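Local coordinates for protein putative TRAP PERIPLASMIC SOLUTE BINDING PROTEIN (Haemophilus influenzae, PDB 4PBQ) that probably delivers L-gulonate or a related sugar acid to a TRAP transporter, as a periplasmic solute-binding protein that holds L-gulonate in its cleft, at residues A[211-215]-A[216-220]; A[250-253]-A[254-257]. One frame throughout, in Å; residues are numbered along the deposited sequence.

Both contacts are local, each within one continuous run of chain, and they follow one another in series. Interaction 1 rounds off helix 209-214 before strand 223-225; interaction 2 lies near the start of the long helix 248-281. Their centres are 35 Å apart, with about 20 Å between nearest atoms. Helix 248-281 nevertheless connects them: its first turns carry interaction 2, and Tyr279 near its other end meets Lys213 and Tyr218 of interaction 1. A long helix spanning both lobes is a hallmark of TRAP solute-binding proteins. Here, interaction 1 is near the L-gulonate pocket, while interaction 2 packs beside helix 38-54.

Interaction 1 of 2, residues A[211-215]-A[216-220]; sequences LIKDS and GLYEV
Tyr218 turns back against Ile212 and Lys213 where the chain leaves helix 209-214, an example of how a helix end can be closed by polar bonds and an aromatic ring together. With CG held between the backbone N and the carbonyl carbon (chi1 72°), the tyrosine lies back along the helix end. Tyr218 CB meets Ile212 CG2 at 4.0 Å. Farther out, one edge of the ring passes two backbone carbonyls: Tyr218 CD1 lies beside Ile212 O, and Tyr218 CE1 is 3.4 Å from Lys213 O. CG of Glu219 sits over one ring face, offset toward the rim. At the tip, the tyrosine OH is hydrogen-bonded to the OH of Tyr279.

The backbone at the ring's edge turns at Gly216, the first residue to leave helical angles; its phi of 79° is one that glycine adopts readily. Gly216 N bonds to Lys213 O at 3.0 Å, approaching from above the carbonyl plane and not along a lone pair. Tyr218 N reaches farther back, to Ile212 O at 3.2 Å. Ser215 adds a side-chain link: Ser215 OG donates to Leu211 O at 2.7 Å and accepts from Leu217 N at 3.0 Å. Leu211 O is thus gripped twice, since Ser215 N also bonds to it from the opposite face of its plane. Leu217 CD1 then packs on Leu211 CD1 at 4.1 Å, and the Leu211 side chain is itself about 6 Å from the bound L-gulonate.

Leu217 is buried against helix 193-198, touching Val193, Phe194 and Leu197, and with Ile212 it also rests on Gln205 of strand 204-208. Lys213, in a cation-pi contact with Tyr279, and Tyr218 face helix 248-281.

Interaction 2 of 2, residues A[250-253]-A[254-257]; sequences DQII and FEKA
Gln251 and Glu255, one helical turn apart, are joined through a water that donates to Gln251 OE1 at 2.8 Å and to Glu255 OE2 at 2.7 Å. The bridge illustrates how an amide and a carboxylate can share a face of a helix without a direct hydrogen bond, the water's two hydrogens serving two acceptor oxygens. Gln251 NE2 bonds to Trp243 O, so both ends of the amide are engaged and its rotation is probably fixed. The backbone of the same turn is regular helix: Glu255 N bonds to Gln251 O at 2.8 Å and Phe254 N to Asp250 O at 3.1 Å.

The same carbonyls also meet side chains. A chi1 of -70° directs the Glu255 chain toward the preceding turn, putting Glu255 CG 3.2 Å from Gln251 O; beyond CG it runs extended, and Glu255 OE1 lies 3.5 Å from Ile252 CA. Phe254 presents its ring edge to Asp250 O, Phe254 CD1 lying 3.3 Å from that oxygen, which is in the ring plane.

Around this turn, helix 248-281 packs against helix 38-54: Phe254 touches Ile51, and Ala257 fits against Phe47, Thr50 and Ile51. Tyr59, which opens strand 59-64, meets the Phe254 ring edge-to-face and its OH is hydrogen-bonded to Asp250 OD2, while salt bridges from Asp250 to Lys58 and from Lys256 to Glu54 tie the helix to the end of helix 38-54 and the approach to strand 59-64.

Interaction 1 of 2, residues A[211-215]-A[216-220]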
ATOM      1  N   LEU A 211       4.971  -6.015   6.214  1.00  7.74           N
ATOM      2  CA  LEU A 211       3.694  -6.569   6.631  1.00  8.93           C
ATOM      3  C   LEU A 211       3.802  -8.058   7.008  1.00  8.31           C
ATOM      4  O   LEU A 211       3.258  -8.506   8.017  1.00  7.25           O
ATOM      5  CB  LEU A 211       2.657  -6.354   5.516  1.00  7.72           C
ATOM      6  CG  LEU A 211       1.186  -6.719   5.723  1.00 14.55           C
ATOM      7  CD1 LEU A 211       0.896  -8.224   5.784  1.00 10.57           C
ATOM      8  CD2 LEU A 211       0.662  -6.024   6.922  1.00 18.55           C
ATOM      9  N   ILE A 212       4.497  -8.837   6.187  1.00  7.16           N
ATOM     10  CA  ILE A 212       4.681 -10.254   6.454  1.00  7.49           C
ATOM     11  C   ILE A 212       5.329 -10.506   7.819  1.00  7.71           C
ATOM     12  O   ILE A 212       4.938 -11.423   8.535  1.00  9.97           O
ATOM     13  CB  ILE A 212       5.467 -10.891   5.302  1.00  7.19           C
ATOM     14  CG1 ILE A 212       4.573 -10.883   4.070  1.00  9.63           C
ATOM     15  CG2 ILE A 212       5.899 -12.317   5.642  1.00 10.51           C
ATOM     16  CD1 ILE A 212       5.288 -11.293   2.785  1.00  9.54           C
ATOM     17  N   LYS A 213       6.274  -9.657   8.225  1.00  7.88           N
ATOM     18  CA  LYS A 213       6.862  -9.817   9.549  1.00  8.11           C
ATOM     19  C   LYS A 213       5.905  -9.305  10.621  1.00  8.20           C
ATOM     20  O   LYS A 213       5.653  -9.997  11.612  1.00  9.26           O
ATOM     21  CB  LYS A 213       8.179  -9.063   9.692  1.00  9.62           C
ATOM     22  CG  LYS A 213       8.862  -9.353  11.037  1.00 13.91           C
ATOM     23  CD  LYS A 213      10.000  -8.411  11.364  1.00 13.95           C
ATOM     24  CE  LYS A 213      10.434  -8.649  12.791  1.00 12.66           C
ATOM     25  NZ  LYS A 213      11.512  -7.718  13.282  1.00 16.53           N
ATOM     26  N   ASP A 214       5.445  -8.060  10.445  1.00 10.94           N
ATOM     27  CA  ASP A 214       4.732  -7.339  11.514  1.00  8.28           C
ATOM     28  C   ASP A 214       3.465  -8.111  11.878  1.00  9.19           C
ATOM     29  O   ASP A 214       3.050  -8.132  13.032  1.00 11.76           O
ATOM     30  CB  ASP A 214       4.283  -5.966  11.027  1.00  8.50           C
ATOM     31  CG  ASP A 214       5.432  -4.955  10.825  1.00 16.04           C
ATOM     32  OD1 ASP A 214       6.594  -5.194  11.221  1.00 14.02           O
ATOM     33  OD2 ASP A 214       5.116  -3.872  10.256  1.00 19.12           O
ATOM     34  N   SER A 215       2.824  -8.685  10.865  1.00  9.74           N
ATOM     35  CA  SER A 215       1.561  -9.404  11.048  1.00  8.83           C
ATOM     36  C   SER A 215       1.721 -10.780  11.688  1.00 12.76           C
ATOM     37  O   SER A 215       0.731 -11.366  12.150  1.00 15.35           O
ATOM     38  CB  SER A 215       0.886  -9.617   9.699  1.00  9.45           C
ATOM     39  OG  SER A 215       1.684 -10.499   8.916  1.00  9.53           O
ATOM     40  N   GLY A 216       2.950 -11.294  11.707  1.00 11.42           N
ATOM     41  CA  GLY A 216       3.205 -12.659  12.133  1.00 11.82           C
ATOM     42  C   GLY A 216       2.888 -13.697  11.053  1.00 11.50           C
ATOM     43  O   GLY A 216       2.987 -14.896  11.308  1.00 12.44           O
ATOM     44  N   LEU A 217       2.514 -13.255   9.856  1.00 10.73           N
ATOM     45  CA  LEU A 217       2.248 -14.217   8.766  1.00 10.07           C
ATOM     46  C   LEU A 217       3.458 -15.097   8.470  1.00  9.72           C
ATOM     47  O   LEU A 217       3.302 -16.248   8.045  1.00 10.52           O
ATOM     48  CB  LEU A 217       1.787 -13.506   7.485  1.00  7.35           C
ATOM     49  CG  LEU A 217       0.301 -13.166   7.475  1.00 10.77           C
ATOM     50  CD1 LEU A 217      -0.010 -12.178   6.333  1.00 13.87           C
ATOM     51  CD2 LEU A 217      -0.545 -14.428   7.345  1.00 13.20           C
ATOM     52  N   TYR A 218       4.675 -14.598   8.711  1.00  9.26           N
ATOM     53  CA  TYR A 218       5.873 -15.394   8.440  1.00 11.40           C
ATOM     54  C   TYR A 218       5.912 -16.719   9.236  1.00 10.24           C
ATOM     55  O   TYR A 218       6.550 -17.694   8.825  1.00 12.74           O
ATOM     56  CB  TYR A 218       7.142 -14.567   8.714  1.00 12.11           C
ATOM     57  CG  TYR A 218       7.429 -14.307  10.188  1.00 11.64           C
ATOM     58  CD1 TYR A 218       6.781 -13.290  10.887  1.00 15.18           C
ATOM     59  CD2 TYR A 218       8.376 -15.071  10.874  1.00 14.90           C
ATOM     60  CE1 TYR A 218       7.056 -13.062  12.221  1.00 15.37           C
ATOM     61  CE2 TYR A 218       8.648 -14.849  12.199  1.00 14.75           C
ATOM     62  CZ  TYR A 218       7.988 -13.854  12.871  1.00 20.64           C
ATOM     63  OH  TYR A 218       8.270 -13.643  14.194  1.00 20.11           O
ATOM     64  N   GLU A 219       5.208 -16.752  10.370  1.00 10.52           N
ATOM     65  CA  GLU A 219       5.237 -17.921  11.230  1.00 11.68           C
ATOM     66  C   GLU A 219       4.415 -19.076  10.653  1.00 11.44           C
ATOM     67  O   GLU A 219       4.587 -20.215  11.060  1.00 13.20           O
ATOM     68  CB  GLU A 219       4.722 -17.552  12.613  1.00 14.31           C
ATOM     69  CG  GLU A 219       5.647 -16.602  13.357  1.00 15.74           C
ATOM     70  CD  GLU A 219       5.219 -16.404  14.797  1.00 31.14           C
ATOM     71  OE1 GLU A 219       4.008 -16.255  15.045  1.00 30.14           O
ATOM     72  OE2 GLU A 219       6.096 -16.425  15.677  1.00 41.64           O
ATOM     73  N   VAL A 220       3.533 -18.763   9.712  1.00  9.86           N
ATOM     74  CA  VAL A 220       2.673 -19.771   9.093  1.00  9.24           C
ATOM     75  C   VAL A 220       2.854 -19.830   7.577  1.00 16.16           C
ATOM     76  O   VAL A 220       2.008 -20.367   6.863  1.00 15.85           O
ATOM     77  CB  VAL A 220       1.175 -19.539   9.428  1.00 10.53           C
ATOM     78  CG1 VAL A 220       0.909 -19.768  10.927  1.00 14.85           C
ATOM     79  CG2 VAL A 220       0.708 -18.143   8.993  1.00 16.24           C
TER

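Interaction 2 of 2, residues A[250-253]-A[254-257]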
ATOM      1  N   ASP A 250      -3.632  27.054   9.438  1.00 11.45           N
ATOM      2  CA  ASP A 250      -3.425  25.793  10.151  1.00 10.58           C
ATOM      3  C   ASP A 250      -3.119  24.652   9.160  1.00 12.54           C
ATOM      4  O   ASP A 250      -2.347  23.747   9.471  1.00 12.33           O
ATOM      5  CB  ASP A 250      -4.651  25.435  11.002  1.00 14.29           C
ATOM      6  CG  ASP A 250      -4.802  26.299  12.237  1.00 22.72           C
ATOM      7  OD1 ASP A 250      -3.850  27.022  12.603  1.00 21.46           O
ATOM      8  OD2 ASP A 250      -5.887  26.232  12.865  1.00 20.95           O
ATOM      9  N   GLN A 251      -3.731  24.704   7.970  1.00 12.75           N
ATOM     10  CA  GLN A 251      -3.476  23.709   6.936  1.00 11.83           C
ATOM     11  C   GLN A 251      -2.006  23.688   6.536  1.00 12.09           C
ATOM     12  O   GLN A 251      -1.461  22.628   6.243  1.00 11.47           O
ATOM     13  CB  GLN A 251      -4.334  23.965   5.701  1.00 11.10           C
ATOM     14  CG  GLN A 251      -5.801  23.605   5.855  1.00 11.63           C
ATOM     15  CD  GLN A 251      -6.565  23.807   4.564  1.00 13.30           C
ATOM     16  OE1 GLN A 251      -6.032  24.356   3.593  1.00 11.24           O
ATOM     17  NE2 GLN A 251      -7.834  23.403   4.553  1.00 11.96           N
ATOM     18  N   ILE A 252      -1.371  24.854   6.511  1.00 11.99           N
ATOM     19  CA  ILE A 252       0.056  24.948   6.210  1.00 11.45           C
ATOM     20  C   ILE A 252       0.883  24.150   7.226  1.00 12.11           C
ATOM     21  O   ILE A 252       1.873  23.497   6.863  1.00 12.68           O
ATOM     22  CB  ILE A 252       0.491  26.419   6.187  1.00 15.80           C
ATOM     23  CG1 ILE A 252       0.002  27.065   4.894  1.00 18.52           C
ATOM     24  CG2 ILE A 252       2.031  26.575   6.319  1.00 16.51           C
ATOM     25  CD1 ILE A 252      -0.044  28.597   4.962  1.00 26.03           C
ATOM     26  N   ILE A 253       0.455  24.172   8.491  1.00 11.89           N
ATOM     27  CA  ILE A 253       1.134  23.386   9.520  1.00 10.22           C
ATOM     28  C   ILE A 253       0.908  21.881   9.299  1.00 12.97           C
ATOM     29  O   ILE A 253       1.834  21.094   9.443  1.00 10.96           O
ATOM     30  CB  ILE A 253       0.692  23.809  10.923  1.00 10.61           C
ATOM     31  CG1 ILE A 253       1.129  25.268  11.150  1.00 17.32           C
ATOM     32  CG2 ILE A 253       1.328  22.915  11.967  1.00 14.69           C
ATOM     33  CD1 ILE A 253       0.625  25.872  12.434  1.00 30.00           C
ATOM     34  N   PHE A 254      -0.313  21.483   8.945  1.00  9.53           N
ATOM     35  CA  PHE A 254      -0.594  20.086   8.599  1.00  8.69           C
ATOM     36  C   PHE A 254       0.260  19.668   7.416  1.00  8.27           C
ATOM     37  O   PHE A 254       0.760  18.560   7.381  1.00  9.51           O
ATOM     38  CB  PHE A 254      -2.070  19.868   8.231  1.00  9.97           C
ATOM     39  CG  PHE A 254      -2.975  19.649   9.410  1.00  7.96           C
ATOM     40  CD1 PHE A 254      -3.222  20.674  10.312  1.00  9.88           C
ATOM     41  CD2 PHE A 254      -3.574  18.409   9.614  1.00  7.83           C
ATOM     42  CE1 PHE A 254      -4.056  20.470  11.415  1.00 10.14           C
ATOM     43  CE2 PHE A 254      -4.414  18.184  10.680  1.00 10.80           C
ATOM     44  CZ  PHE A 254      -4.660  19.222  11.605  1.00  9.34           C
ATOM     45  N   GLU A 255       0.405  20.553   6.431  1.00  9.66           N
ATOM     46  CA  GLU A 255       1.205  20.229   5.239  1.00  8.13           C
ATOM     47  C   GLU A 255       2.697  20.093   5.564  1.00 11.48           C
ATOM     48  O   GLU A 255       3.373  19.218   5.021  1.00 11.83           O
ATOM     49  CB  GLU A 255       0.961  21.260   4.143  1.00 11.57           C
ATOM     50  CG  GLU A 255      -0.442  21.148   3.560  1.00 15.02           C
ATOM     51  CD  GLU A 255      -0.973  22.463   2.953  1.00 23.02           C
ATOM     52  OE1 GLU A 255      -0.301  23.509   3.020  1.00 18.35           O
ATOM     53  OE2 GLU A 255      -2.091  22.440   2.412  1.00 19.02           O
ATOM     54  N   LYS A 256       3.200  20.957   6.435  1.00 13.04           N
ATOM     55  CA  LYS A 256       4.583  20.857   6.934  1.00 11.91           C
ATOM     56  C   LYS A 256       4.789  19.505   7.609  1.00 11.35           C
ATOM     57  O   LYS A 256       5.779  18.816   7.398  1.00 11.25           O
ATOM     58  CB  LYS A 256       4.859  21.990   7.941  1.00 10.33           C
ATOM     59  CG  LYS A 256       6.250  21.939   8.606  1.00 13.77           C
ATOM     60  CD  LYS A 256       6.427  23.051   9.682  1.00 16.79           C
ATOM     61  CE  LYS A 256       7.788  22.998  10.356  1.00 25.20           C
ATOM     62  NZ  LYS A 256       8.012  24.148  11.278  1.00 30.04           N
ATOM     63  N   ALA A 257       3.837  19.129   8.443  1.00 10.83           N
ATOM     64  CA  ALA A 257       3.926  17.871   9.166  1.00  8.60           C
ATOM     65  C   ALA A 257       3.872  16.679   8.184  1.00  8.92           C
ATOM     66  O   ALA A 257       4.554  15.671   8.370  1.00 10.28           O
ATOM     67  CB  ALA A 257       2.827  17.800  10.189  1.00  9.91           C
TER
HETATM   68  O   HOH W   1      -3.821  24.441   1.914  1.00 18.03           O